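Local coordinates for glycoside hydrolase family protein (PDB 6Q2F), which is an alpha-L-rhamnosidase, a glycoside hydrolase that removes alpha-L-rhamnose units from its glycosidic substrates, at residues A[70-75]-A[118-123]; A[77-82]-A[124-129]; A[1026-1031]-A[1093-1098]; A[1058-1063]-A[1088-1093]. All blocks are in the same frame, centred on the assembly; numbering follows the deposited sequence.

Contact 1 of 4, residues A[70-75]-A[118-123]; sequences GIRKDL and AHEADR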
loop_
_atom_site.group_PDB
_atom_site.type_symbol
_atom_site.label_atom_id
_atom_site.label_comp_id
_atom_site.label_asym_id
_atom_site.label_seq_id
_atom_site.Cartn_x
_atom_site.Cartn_y
_atom_site.Cartn_z
ATOM N N GLY A 70 2.895 29.252 14.278
ATOM C CA GLY A 70 2.958 28.588 12.996
ATOM C C GLY A 70 1.765 27.687 12.731
ATOM O O GLY A 70 1.329 27.557 11.583
ATOM N N ILE A 71 1.231 27.053 13.776
ATOM C CA ILE A 71 0.085 26.167 13.622
ATOM C C ILE A 71 -1.106 26.941 13.073
ATOM O O ILE A 71 -1.809 26.483 12.159
ATOM C CB ILE A 71 -0.250 25.503 14.965
ATOM C CG1 ILE A 71 0.828 24.476 15.341
ATOM C CG2 ILE A 71 -1.639 24.854 14.915
ATOM C CD1 ILE A 71 0.695 23.937 16.769
ATOM N N ARG A 72 -1.351 28.130 13.626
ATOM C CA ARG A 72 -2.444 28.958 13.146
ATOM C C ARG A 72 -2.240 29.358 11.692
ATOM O O ARG A 72 -3.175 29.264 10.888
ATOM C CB ARG A 72 -2.585 30.193 14.030
ATOM C CG ARG A 72 -3.398 31.330 13.397
ATOM C CD ARG A 72 -3.876 32.282 14.511
ATOM N NE ARG A 72 -4.951 31.661 15.288
ATOM C CZ ARG A 72 -5.350 32.061 16.489
ATOM N NH1 ARG A 72 -4.750 33.076 17.100
ATOM N NH2 ARG A 72 -6.349 31.433 17.081
ATOM N N LYS A 73 -1.026 29.819 11.339
ATOM C CA LYS A 73 -0.769 30.224 9.961
ATOM C C LYS A 73 -0.846 29.034 9.007
ATOM O O LYS A 73 -1.315 29.176 7.872
ATOM C CB LYS A 73 0.584 30.919 9.856
ATOM C CG LYS A 73 0.645 32.251 10.601
ATOM C CD LYS A 73 2.092 32.658 10.885
ATOM C CE LYS A 73 2.173 34.072 11.439
ATOM N NZ LYS A 73 3.604 34.453 11.721
ATOM N N ASP A 74 -0.375 27.857 9.440
ATOM C CA ASP A 74 -0.594 26.642 8.650
ATOM C C ASP A 74 -2.073 26.417 8.388
ATOM O O ASP A 74 -2.489 26.199 7.240
ATOM C CB ASP A 74 -0.033 25.419 9.367
ATOM C CG ASP A 74 1.475 25.328 9.302
ATOM O OD1 ASP A 74 2.112 26.186 8.657
ATOM O OD2 ASP A 74 2.013 24.367 9.893
ATOM N N LEU A 75 -2.887 26.425 9.448
ATOM C CA LEU A 75 -4.280 26.033 9.264
ATOM C C LEU A 75 -5.071 27.132 8.566
ATOM O O LEU A 75 -6.016 26.836 7.827
ATOM C CB LEU A 75 -4.903 25.652 10.604
ATOM C CG LEU A 75 -4.741 24.177 11.006
ATOM C CD1 LEU A 75 -3.274 23.770 11.108
ATOM C CD2 LEU A 75 -5.477 23.883 12.308
ATOM N N ALA A 118 -5.946 21.478 17.856
ATOM C CA ALA A 118 -7.272 20.876 17.821
ATOM C C ALA A 118 -8.347 21.954 17.837
ATOM O O ALA A 118 -9.361 21.843 17.141
ATOM C CB ALA A 118 -7.440 19.906 18.996
ATOM N N HIS A 119 -8.134 23.019 18.622
ATOM C CA HIS A 119 -9.125 24.086 18.682
ATOM C C HIS A 119 -9.158 24.876 17.385
ATOM O O HIS A 119 -10.220 25.352 16.969
ATOM C CB HIS A 119 -8.843 25.008 19.869
ATOM C CG HIS A 119 -9.424 24.508 21.156
ATOM N ND1 HIS A 119 -10.774 24.564 21.436
ATOM C CD2 HIS A 119 -8.844 23.907 22.226
ATOM C CE1 HIS A 119 -10.998 24.036 22.626
ATOM N NE2 HIS A 119 -9.841 23.647 23.135
ATOM N N GLU A 120 -8.001 25.037 16.741
ATOM C CA GLU A 120 -7.965 25.747 15.469
ATOM C C GLU A 120 -8.646 24.936 14.384
ATOM O O GLU A 120 -9.342 25.500 13.532
ATOM C CB GLU A 120 -6.524 26.060 15.068
ATOM C CG GLU A 120 -5.898 27.202 15.860
ATOM C CD GLU A 120 -6.534 28.541 15.545
ATOM O OE1 GLU A 120 -6.210 29.123 14.484
ATOM O OE2 GLU A 120 -7.363 29.006 16.357
ATOM N N ALA A 121 -8.445 23.615 14.378
ATOM C CA ALA A 121 -9.138 22.792 13.389
ATOM C C ALA A 121 -10.640 22.842 13.622
ATOM O O ALA A 121 -11.419 22.982 12.677
ATOM C CB ALA A 121 -8.631 21.351 13.440
ATOM N N ASP A 122 -11.063 22.745 14.887
ATOM C CA ASP A 122 -12.473 22.907 15.204
ATOM C C ASP A 122 -12.978 24.265 14.726
ATOM O O ASP A 122 -13.995 24.348 14.033
ATOM C CB ASP A 122 -12.680 22.746 16.707
ATOM C CG ASP A 122 -14.122 22.937 17.122
ATOM O OD1 ASP A 122 -14.956 22.051 16.807
ATOM O OD2 ASP A 122 -14.420 23.962 17.767
ATOM N N ARG A 123 -12.271 25.341 15.083
ATOM C CA ARG A 123 -12.703 26.684 14.700
ATOM C C ARG A 123 -12.756 26.842 13.181
ATOM O O ARG A 123 -13.681 27.464 12.644
ATOM C CB ARG A 123 -11.757 27.716 15.302
ATOM C CG ARG A 123 -11.996 29.131 14.819
ATOM C CD ARG A 123 -11.085 30.123 15.549
ATOM N NE ARG A 123 -9.722 30.111 15.020
ATOM C CZ ARG A 123 -9.354 30.721 13.896
ATOM N NH1 ARG A 123 -10.252 31.401 13.180
ATOM N NH2 ARG A 123 -8.090 30.649 13.481
#
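R72 meets the carboxylate of E120 side-on with two nitrogens, NE giving a hydrogen bond to OE1 at 2.9 Å and NH2 one to OE2 at 2.7 Å. Both acceptors lie close to the guanidinium plane, yet the carboxylate plane is turned 67° against it, and R72 therefore comes from above the carboxylate. R123, one helical turn after E120, takes the opposite face of the same group: its NH2 reaches E120 OE1 at 2.6 Å and its NE reaches OE2 at 2.9 Å. Each oxygen thus accepts from both arginines, and the four bonds of this salt-bridge network fix the rotation of the carboxylate. The bend of E120 at chi2 (-68°) turns the carboxylate so that R72 and R123 can reach it from opposite faces. With a glutamine here, one oxygen acceptor and the negative charge would go, and the two guanidinium groups would probably be left close together without their shared counter-ion. Below the network the contact is apolar, L75 CD2 lying 3.7 Å from E120 CB and 4.2 Å from A121 CB. Further in, L75 packs on W59 of strand 56-62 and A121 on L128 of strand 127-131. The axes of these two helical segments approach to 10.1 Å and run in the same general direction, 26° apart, as expected of neighbouring outer helices in a (beta/alpha)8 barrel, here 68-81 and 108-124.

Contact 2 of 4, residues A[77-82]-A[124-129]; sequences WMKRVG and LDLELA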
loop_
_atom_site.group_PDB
_atom_site.type_symbol
_atom_site.label_atom_id
_atom_site.label_comp_id
_atom_site.label_asym_id
_atom_site.label_seq_id
_atom_site.Cartn_x
_atom_site.Cartn_y
_atom_site.Cartn_z
ATOM N N TRP A 77 -3.701 28.966 6.195
ATOM C CA TRP A 77 -3.334 28.739 4.798
ATOM C C TRP A 77 -4.197 27.642 4.174
ATOM O O TRP A 77 -4.694 27.787 3.054
ATOM C CB TRP A 77 -1.853 28.384 4.673
ATOM C CG TRP A 77 -1.519 27.925 3.276
ATOM C CD1 TRP A 77 -1.445 28.701 2.156
ATOM C CD2 TRP A 77 -1.261 26.579 2.841
ATOM N NE1 TRP A 77 -1.149 27.925 1.053
ATOM C CE2 TRP A 77 -1.028 26.621 1.450
ATOM C CE3 TRP A 77 -1.205 25.355 3.489
ATOM C CZ2 TRP A 77 -0.734 25.477 0.703
ATOM C CZ3 TRP A 77 -0.915 24.214 2.746
ATOM C CH2 TRP A 77 -0.682 24.282 1.372
HETATM N N MSE A 78 -4.412 26.555 4.906
HETATM C CA MSE A 78 -5.183 25.410 4.428
HETATM C C MSE A 78 -6.606 25.808 4.112
HETATM O O MSE A 78 -7.186 25.332 3.136
HETATM C CB MSE A 78 -5.184 24.287 5.460
HETATM C CG MSE A 78 -3.858 23.571 5.618
HETATM SE SE MSE A 78 -3.912 22.249 7.109
HETATM C CE MSE A 78 -2.012 21.837 7.224
ATOM N N LYS A 79 -7.185 26.669 4.951
ATOM C CA LYS A 79 -8.507 27.204 4.632
ATOM C C LYS A 79 -8.475 28.024 3.351
ATOM O O LYS A 79 -9.316 27.818 2.470
ATOM C CB LYS A 79 -9.060 28.035 5.786
ATOM C CG LYS A 79 -9.456 27.195 6.973
ATOM C CD LYS A 79 -10.430 26.095 6.549
ATOM C CE LYS A 79 -11.773 26.659 6.146
ATOM N NZ LYS A 79 -12.753 25.546 6.058
ATOM N N ARG A 80 -7.509 28.951 3.221
ATOM C CA ARG A 80 -7.447 29.791 2.017
ATOM C C ARG A 80 -7.419 28.938 0.759
ATOM O O ARG A 80 -8.055 29.263 -0.250
ATOM C CB ARG A 80 -6.208 30.699 2.026
ATOM C CG ARG A 80 -6.291 31.930 2.900
ATOM C CD ARG A 80 -5.243 33.000 2.479
ATOM N NE ARG A 80 -3.850 32.592 2.661
ATOM C CZ ARG A 80 -3.281 32.400 3.850
ATOM N NH1 ARG A 80 -3.999 32.552 4.963
ATOM N NH2 ARG A 80 -1.995 32.059 3.927
ATOM N N VAL A 81 -6.688 27.826 0.816
ATOM C CA VAL A 81 -6.383 27.005 -0.344
ATOM C C VAL A 81 -7.402 25.879 -0.543
ATOM O O VAL A 81 -7.307 25.127 -1.519
ATOM C CB VAL A 81 -4.975 26.388 -0.235
ATOM C CG1 VAL A 81 -3.914 27.478 -0.239
ATOM C CG2 VAL A 81 -4.865 25.532 1.017
ATOM N N GLY A 82 -8.386 25.753 0.348
ATOM C CA GLY A 82 -9.473 24.803 0.204
ATOM C C GLY A 82 -9.204 23.396 0.694
ATOM O O GLY A 82 -9.861 22.462 0.228
ATOM N N LEU A 124 -11.777 26.289 12.475
ATOM C CA LEU A 124 -11.644 26.460 11.039
ATOM C C LEU A 124 -12.369 25.387 10.237
ATOM O O LEU A 124 -12.330 25.427 9.002
ATOM C CB LEU A 124 -10.161 26.483 10.662
ATOM C CG LEU A 124 -9.447 27.722 11.192
ATOM C CD1 LEU A 124 -7.943 27.688 10.916
ATOM C CD2 LEU A 124 -10.077 28.962 10.557
ATOM N N ASP A 125 -13.031 24.439 10.899
ATOM C CA ASP A 125 -13.782 23.383 10.225
ATOM C C ASP A 125 -12.872 22.527 9.338
ATOM O O ASP A 125 -13.166 22.254 8.178
ATOM C CB ASP A 125 -14.959 23.954 9.419
ATOM C CG ASP A 125 -15.907 22.868 8.946
ATOM O OD1 ASP A 125 -15.767 21.725 9.436
ATOM O OD2 ASP A 125 -16.776 23.141 8.094
ATOM N N LEU A 126 -11.753 22.099 9.931
ATOM C CA LEU A 126 -10.824 21.149 9.327
ATOM C C LEU A 126 -10.887 19.848 10.113
ATOM O O LEU A 126 -10.800 19.863 11.342
ATOM C CB LEU A 126 -9.388 21.703 9.329
ATOM C CG LEU A 126 -9.224 22.981 8.521
ATOM C CD1 LEU A 126 -7.891 23.688 8.787
ATOM C CD2 LEU A 126 -9.383 22.649 7.048
ATOM N N GLU A 127 -11.035 18.733 9.408
ATOM C CA GLU A 127 -11.014 17.420 10.048
ATOM C C GLU A 127 -9.593 17.081 10.483
ATOM O O GLU A 127 -8.706 16.921 9.643
ATOM C CB GLU A 127 -11.535 16.353 9.091
ATOM C CG GLU A 127 -11.274 14.933 9.570
ATOM C CD GLU A 127 -11.606 13.884 8.524
ATOM O OE1 GLU A 127 -12.736 13.373 8.521
ATOM O OE2 GLU A 127 -10.716 13.585 7.702
ATOM N N LEU A 128 -9.375 16.931 11.787
ATOM C CA LEU A 128 -8.043 16.643 12.311
ATOM C C LEU A 128 -7.930 15.161 12.640
ATOM O O LEU A 128 -8.794 14.605 13.325
ATOM C CB LEU A 128 -7.751 17.492 13.549
ATOM C CG LEU A 128 -6.471 17.143 14.310
ATOM C CD1 LEU A 128 -5.246 17.271 13.406
ATOM C CD2 LEU A 128 -6.309 18.042 15.533
ATOM N N ALA A 129 -6.871 14.525 12.145
ATOM C CA ALA A 129 -6.561 13.142 12.466
ATOM C C ALA A 129 -5.195 13.034 13.134
ATOM O O ALA A 129 -4.315 13.883 12.957
ATOM C CB ALA A 129 -6.573 12.261 11.201
#
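K79 lies against L124 and L126 with its carbon chain and ends on a backbone oxygen. Its chain runs past both leucines in the opposite direction, bringing CG to 3.8 Å from L124 CB and CD to 3.6 Å from L126 CD2. This is the close-packed part. Bends at chi2 and chi3 (-54° and -69°) curl the chain back, and NZ then gives a hydrogen bond of 3.0 Å to L124 O, met almost in line with the carbonyl (C=O...N angle 170°). That carbonyl stands at the C-terminal end of helix 108-124, which D125 closes with its positive phi in a Schellman motif; the ammonium charge probably offsets the negative end of the helix. Within the (beta/alpha)8 barrel, the chain here leaves one outer helix for strand 127-131, and K79 reaches that helix-to-strand connection from the preceding helix, 68-81. Deeper in, the contact thins: M78, a selenomethionine, comes only to 4.3 Å with CB from L126 CD1, while both side chains also touch L86 of strand 85-91. The solvent side is looser still. D125 is exposed, and its OD2 stays 5.1 Å from K79 NZ, too far for a salt bridge, though the opposite charges probably still attract.

Contact 3 of 4, residues A[1026-1031]-A[1093-1098]; sequences SGIATY and RVANTW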
loop_
_atom_site.group_PDB
_atom_site.type_symbol
_atom_site.label_atom_id
_atom_site.label_comp_id
_atom_site.label_asym_id
_atom_site.label_seq_id
_atom_site.Cartn_x
_atom_site.Cartn_y
_atom_site.Cartn_z
ATOM N N SER A 1026 12.257 32.685 -7.826
ATOM C CA SER A 1026 11.203 31.760 -7.422
ATOM C C SER A 1026 10.145 32.569 -6.685
ATOM O O SER A 1026 10.463 33.278 -5.725
ATOM C CB SER A 1026 11.744 30.639 -6.518
ATOM O OG SER A 1026 12.536 29.714 -7.253
ATOM N N GLY A 1027 8.906 32.473 -7.125
ATOM C CA GLY A 1027 7.847 33.224 -6.480
ATOM C C GLY A 1027 6.782 33.599 -7.497
ATOM O O GLY A 1027 6.562 32.883 -8.473
ATOM N N ILE A 1028 6.133 34.734 -7.254
ATOM C CA ILE A 1028 5.056 35.215 -8.116
ATOM C C ILE A 1028 5.555 36.436 -8.874
ATOM O O ILE A 1028 5.883 37.463 -8.268
ATOM C CB ILE A 1028 3.787 35.540 -7.314
ATOM C CG1 ILE A 1028 3.327 34.311 -6.510
ATOM C CG2 ILE A 1028 2.679 35.985 -8.243
ATOM C CD1 ILE A 1028 2.074 34.564 -5.691
ATOM N N ALA A 1029 5.628 36.321 -10.196
ATOM C CA ALA A 1029 5.917 37.454 -11.066
ATOM C C ALA A 1029 4.610 37.936 -11.686
ATOM O O ALA A 1029 3.848 37.133 -12.239
ATOM C CB ALA A 1029 6.919 37.071 -12.152
ATOM N N THR A 1030 4.349 39.240 -11.589
ATOM C CA THR A 1030 3.093 39.824 -12.054
ATOM C C THR A 1030 3.327 40.544 -13.381
ATOM O O THR A 1030 4.020 41.571 -13.430
ATOM C CB THR A 1030 2.524 40.776 -11.003
ATOM O OG1 THR A 1030 2.211 40.038 -9.815
ATOM C CG2 THR A 1030 1.256 41.449 -11.516
ATOM N N TYR A 1031 2.757 40.002 -14.452
ATOM C CA TYR A 1031 2.881 40.591 -15.775
ATOM C C TYR A 1031 1.694 41.501 -16.055
ATOM O O TYR A 1031 0.549 41.165 -15.742
ATOM C CB TYR A 1031 2.962 39.511 -16.848
ATOM C CG TYR A 1031 4.234 38.693 -16.877
ATOM C CD1 TYR A 1031 4.500 37.728 -15.896
ATOM C CD2 TYR A 1031 5.142 38.830 -17.921
ATOM C CE1 TYR A 1031 5.661 36.957 -15.937
ATOM C CE2 TYR A 1031 6.294 38.053 -17.972
ATOM C CZ TYR A 1031 6.548 37.120 -16.979
ATOM O OH TYR A 1031 7.681 36.348 -17.029
ATOM N N ARG A 1093 -0.502 36.781 -12.935
ATOM C CA ARG A 1093 0.380 36.468 -11.826
ATOM C C ARG A 1093 0.895 35.054 -12.050
ATOM O O ARG A 1093 0.126 34.082 -11.960
ATOM C CB ARG A 1093 -0.361 36.621 -10.502
ATOM C CG ARG A 1093 -0.566 38.090 -10.116
ATOM C CD ARG A 1093 -1.591 38.281 -9.004
ATOM N NE ARG A 1093 -1.217 37.589 -7.774
ATOM C CZ ARG A 1093 -1.808 36.485 -7.327
ATOM N NH1 ARG A 1093 -2.815 35.929 -8.006
ATOM N NH2 ARG A 1093 -1.393 35.939 -6.198
ATOM N N VAL A 1094 2.173 34.936 -12.414
ATOM C CA VAL A 1094 2.791 33.645 -12.696
ATOM C C VAL A 1094 3.617 33.219 -11.496
ATOM O O VAL A 1094 4.477 33.973 -11.021
ATOM C CB VAL A 1094 3.670 33.677 -13.951
ATOM C CG1 VAL A 1094 4.243 32.281 -14.186
ATOM C CG2 VAL A 1094 2.869 34.152 -15.156
ATOM N N ALA A 1095 3.363 32.008 -11.018
ATOM C CA ALA A 1095 4.127 31.381 -9.953
ATOM C C ALA A 1095 4.943 30.236 -10.537
ATOM O O ALA A 1095 4.463 29.507 -11.416
ATOM C CB ALA A 1095 3.197 30.842 -8.857
ATOM N N ASN A 1096 6.169 30.066 -10.045
ATOM C CA ASN A 1096 6.992 28.916 -10.403
ATOM C C ASN A 1096 7.356 28.169 -9.118
ATOM O O ASN A 1096 6.813 28.454 -8.050
ATOM C CB ASN A 1096 8.228 29.354 -11.186
ATOM C CG ASN A 1096 9.106 30.301 -10.396
ATOM O OD1 ASN A 1096 8.668 30.874 -9.394
ATOM N ND2 ASN A 1096 10.347 30.486 -10.851
ATOM N N THR A 1097 8.276 27.211 -9.227
ATOM C CA THR A 1097 8.748 26.446 -8.079
ATOM C C THR A 1097 9.959 27.129 -7.436
ATOM O O THR A 1097 10.539 28.074 -7.974
ATOM C CB THR A 1097 9.140 25.025 -8.482
ATOM O OG1 THR A 1097 10.265 25.081 -9.371
ATOM C CG2 THR A 1097 7.968 24.280 -9.152
ATOM N N TRP A 1098 10.348 26.616 -6.264
ATOM C CA TRP A 1098 11.549 27.087 -5.580
ATOM C C TRP A 1098 12.841 26.644 -6.239
ATOM O O TRP A 1098 13.908 27.056 -5.769
ATOM C CB TRP A 1098 11.580 26.587 -4.135
ATOM C CG TRP A 1098 10.838 27.445 -3.191
ATOM C CD1 TRP A 1098 9.661 27.138 -2.537
ATOM C CD2 TRP A 1098 11.197 28.768 -2.782
ATOM N NE1 TRP A 1098 9.285 28.199 -1.738
ATOM C CE2 TRP A 1098 10.213 29.205 -1.865
ATOM C CE3 TRP A 1098 12.270 29.622 -3.084
ATOM C CZ2 TRP A 1098 10.260 30.472 -1.263
ATOM C CZ3 TRP A 1098 12.319 30.877 -2.476
ATOM C CH2 TRP A 1098 11.319 31.289 -1.579
#
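A1029 and V1094 form the hydrogen-bonded pair of an antiparallel contact between strands 1028-1037 and 1086-1095, the two central strands of a six-stranded sheet. The bonds A1029 N to V1094 O (2.7 Å) and V1094 N to A1029 O (2.8 Å) set the register, with I1028–A1095 and T1030–R1093 as the non-hydrogen-bonded pairs on either side. On the face of T1030, its OG1 lies 3.4 Å from R1093 CG, the two side chains side by side and pointing the same way. On the face of V1094, CG2 meets the Y1031 ring at CD1, 4.0 Å away, while Y1031 OH bonds L1132 N in the facing sheet. Past A1095 the backbone still pairs, N1096 N to G1027 O at 3.2 Å, and side chains add to it. N1096 holds CG between its backbone N and carbonyl carbon (chi1 60°), and OD1 receives G1027 N at 2.8 Å with an N-H...O angle of 168°; ND2 bonds F1025 O. The backbone angles of G1027 would press any CB against the carbonyl oxygen before it. S1026 OG donates to T1097 O at 2.7 Å, on a lone pair in the carbonyl plane, and also bonds R1101 N of the following helix. The W1098 ring reaches S1026 CB with CE3 at 3.6 Å. The six-stranded sheet facing a four-stranded one is consistent with the beta sandwich of a galactose-binding-like domain.

Contact 4 of 4, residues A[1058-1063]-A[1088-1093]; sequences AQVSVN and NTLEIR
N1088 OD1 is gripped by two donors: N1063 ND2, at 3.0 Å along a nearly straight N-H...O line (174°), and R1084 N. These asparagines end the antiparallel pairing of strands 1057-1062 and 1086-1095, in a fold consistent with the beta sandwich of a galactose-binding-like domain. N1063 has left the strand, its positive phi of 47° starting the turn toward strand 1065-1070, yet it remains tied on: its N donates to T1089 O at 2.9 Å, and its OD1 takes T1089 N, also at 2.9 Å, from above the amide plane. ND2 has a second acceptor in A1082 O. With an alanine here, T1089 N would probably lose its acceptor, and A1082 O and N1088 OD1 each a donor. Along the strands, S1061–E1091 and Q1059–R1093 are the hydrogen-bonded pairs. V1060, L1090 and I1092 line one face, where V1060 CG1 touches L1090 CD1 at 3.8 Å and A1058 CB meets I1092 CG2 at 3.7 Å; this face packs on L1049 and L1051 of strand 1047-1055 in the facing sheet. The other face is polar. There Q1059, bent at chi2 (-78°), places its amide so that NE2 gives S1061 OG a hydrogen bond of 3.0 Å and also bonds D1066 OD1, while OE1 takes R1093 NH1 at 2.9 Å, lying close to the guanidinium plane.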
loop_
_atom_site.group_PDB
_atom_site.type_symbol
_atom_site.label_atom_id
_atom_site.label_comp_id
_atom_site.label_asym_id
_atom_site.label_seq_id
_atom_site.Cartn_x
_atom_site.Cartn_y
_atom_site.Cartn_z
ATOM N N ALA A 1058 -0.554 30.310 -13.854
ATOM C CA ALA A 1058 -0.856 31.700 -13.931
ATOM C C ALA A 1058 -2.267 32.096 -13.635
ATOM O O ALA A 1058 -3.191 31.589 -14.183
ATOM C CB ALA A 1058 -0.485 32.211 -15.295
ATOM N N GLN A 1059 -2.405 33.061 -12.764
ATOM C CA GLN A 1059 -3.717 33.601 -12.429
ATOM C C GLN A 1059 -3.912 34.880 -13.240
ATOM O O GLN A 1059 -3.033 35.741 -13.251
ATOM C CB GLN A 1059 -3.822 33.849 -10.908
ATOM C CG GLN A 1059 -5.126 34.474 -10.404
ATOM C CD GLN A 1059 -5.191 35.983 -10.663
ATOM O OE1 GLN A 1059 -4.260 36.726 -10.342
ATOM N NE2 GLN A 1059 -6.289 36.431 -11.258
ATOM N N VAL A 1060 -5.051 34.997 -13.927
ATOM C CA VAL A 1060 -5.279 36.058 -14.904
ATOM C C VAL A 1060 -6.430 36.942 -14.449
ATOM O O VAL A 1060 -7.518 36.445 -14.135
ATOM C CB VAL A 1060 -5.565 35.486 -16.300
ATOM C CG1 VAL A 1060 -5.906 36.629 -17.294
ATOM C CG2 VAL A 1060 -4.368 34.680 -16.763
ATOM N N SER A 1061 -6.196 38.250 -14.444
ATOM C CA SER A 1061 -7.209 39.259 -14.175
ATOM C C SER A 1061 -7.355 40.159 -15.394
ATOM O O SER A 1061 -6.362 40.697 -15.897
ATOM C CB SER A 1061 -6.849 40.093 -12.938
ATOM O OG SER A 1061 -6.894 39.277 -11.774
ATOM N N VAL A 1062 -8.589 40.318 -15.864
ATOM C CA VAL A 1062 -8.910 41.163 -17.010
ATOM C C VAL A 1062 -9.808 42.286 -16.508
ATOM O O VAL A 1062 -10.881 42.021 -15.955
ATOM C CB VAL A 1062 -9.583 40.357 -18.129
ATOM C CG1 VAL A 1062 -10.041 41.280 -19.269
ATOM C CG2 VAL A 1062 -8.633 39.288 -18.643
ATOM N N ASN A 1063 -9.372 43.528 -16.690
ATOM C CA ASN A 1063 -10.036 44.694 -16.098
ATOM C C ASN A 1063 -10.349 44.448 -14.623
ATOM O O ASN A 1063 -11.476 44.648 -14.164
ATOM C CB ASN A 1063 -11.307 45.065 -16.860
ATOM C CG ASN A 1063 -11.076 45.217 -18.342
ATOM O OD1 ASN A 1063 -10.187 45.958 -18.767
ATOM N ND2 ASN A 1063 -11.857 44.485 -19.146
ATOM N N ASN A 1088 -8.380 47.208 -22.673
ATOM C CA ASN A 1088 -8.577 46.334 -21.525
ATOM C C ASN A 1088 -7.260 46.201 -20.775
ATOM O O ASN A 1088 -6.191 46.149 -21.391
ATOM C CB ASN A 1088 -9.042 44.939 -21.953
ATOM C CG ASN A 1088 -10.410 44.943 -22.625
ATOM O OD1 ASN A 1088 -11.382 44.411 -22.086
ATOM N ND2 ASN A 1088 -10.488 45.545 -23.813
ATOM N N THR A 1089 -7.332 46.122 -19.447
ATOM C CA THR A 1089 -6.141 45.878 -18.655
ATOM C C THR A 1089 -5.999 44.376 -18.456
ATOM O O THR A 1089 -6.993 43.649 -18.366
ATOM C CB THR A 1089 -6.194 46.614 -17.312
ATOM O OG1 THR A 1089 -7.210 46.056 -16.489
ATOM C CG2 THR A 1089 -6.516 48.120 -17.538
ATOM N N LEU A 1090 -4.753 43.921 -18.423
ATOM C CA LEU A 1090 -4.414 42.511 -18.302
ATOM C C LEU A 1090 -3.329 42.399 -17.244
ATOM O O LEU A 1090 -2.305 43.085 -17.331
ATOM C CB LEU A 1090 -3.923 41.941 -19.640
ATOM C CG LEU A 1090 -3.475 40.475 -19.676
ATOM C CD1 LEU A 1090 -4.621 39.534 -19.293
ATOM C CD2 LEU A 1090 -2.996 40.127 -21.092
ATOM N N GLU A 1091 -3.560 41.555 -16.243
ATOM C CA GLU A 1091 -2.565 41.257 -15.218
ATOM C C GLU A 1091 -2.511 39.753 -15.044
ATOM O O GLU A 1091 -3.552 39.107 -14.896
ATOM C CB GLU A 1091 -2.895 41.908 -13.868
ATOM C CG GLU A 1091 -3.418 43.326 -13.929
ATOM C CD GLU A 1091 -3.649 43.883 -12.539
ATOM O OE1 GLU A 1091 -2.773 43.670 -11.663
ATOM O OE2 GLU A 1091 -4.716 44.501 -12.320
ATOM N N ILE A 1092 -1.304 39.200 -15.081
ATOM C CA ILE A 1092 -1.095 37.762 -15.079
ATOM C C ILE A 1092 -0.070 37.460 -14.001
ATOM O O ILE A 1092 1.097 37.851 -14.123
ATOM C CB ILE A 1092 -0.621 37.246 -16.438
ATOM C CG1 ILE A 1092 -1.631 37.642 -17.523
ATOM C CG2 ILE A 1092 -0.395 35.742 -16.366
ATOM C CD1 ILE A 1092 -1.327 37.087 -18.894
ATOM N N ARG A 1093 -0.502 36.781 -12.935
ATOM C CA ARG A 1093 0.380 36.468 -11.826
ATOM C C ARG A 1093 0.895 35.054 -12.050
ATOM O O ARG A 1093 0.126 34.082 -11.960
ATOM C CB ARG A 1093 -0.361 36.621 -10.502
ATOM C CG ARG A 1093 -0.566 38.090 -10.116
ATOM C CD ARG A 1093 -1.591 38.281 -9.004
ATOM N NE ARG A 1093 -1.217 37.589 -7.774
ATOM C CZ ARG A 1093 -1.808 36.485 -7.327
ATOM N NH1 ARG A 1093 -2.815 35.929 -8.006
ATOM N NH2 ARG A 1093 -1.393 35.939 -6.198
HETATM O O HOH W 1 -3.602 38.805 -11.799
HETATM O O HOH W 2 -6.800 43.620 -14.886
#

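Overall arrangement
From the N terminus, helix 68-81 enters first: contact 1 closes a loop from its first half to helix 108-124, and contact 2 joins its last turns to the end of helix 108-124 and the link into strand 127-131. The two cross along the chain, their segments alternating, and they touch, A121 O probably accepting a hydrogen bond from L126 N. Both belong to the barrel. Much later in the sequence, contact 3 closes a loop of 61 residues in the C-terminal sandwich, and contact 4 is nested inside it; they share R1093 and join three adjacent strands of one sheet. The nearest atoms of contact 2 and those of contacts 3 and 4 are about 10 Å apart, without touching.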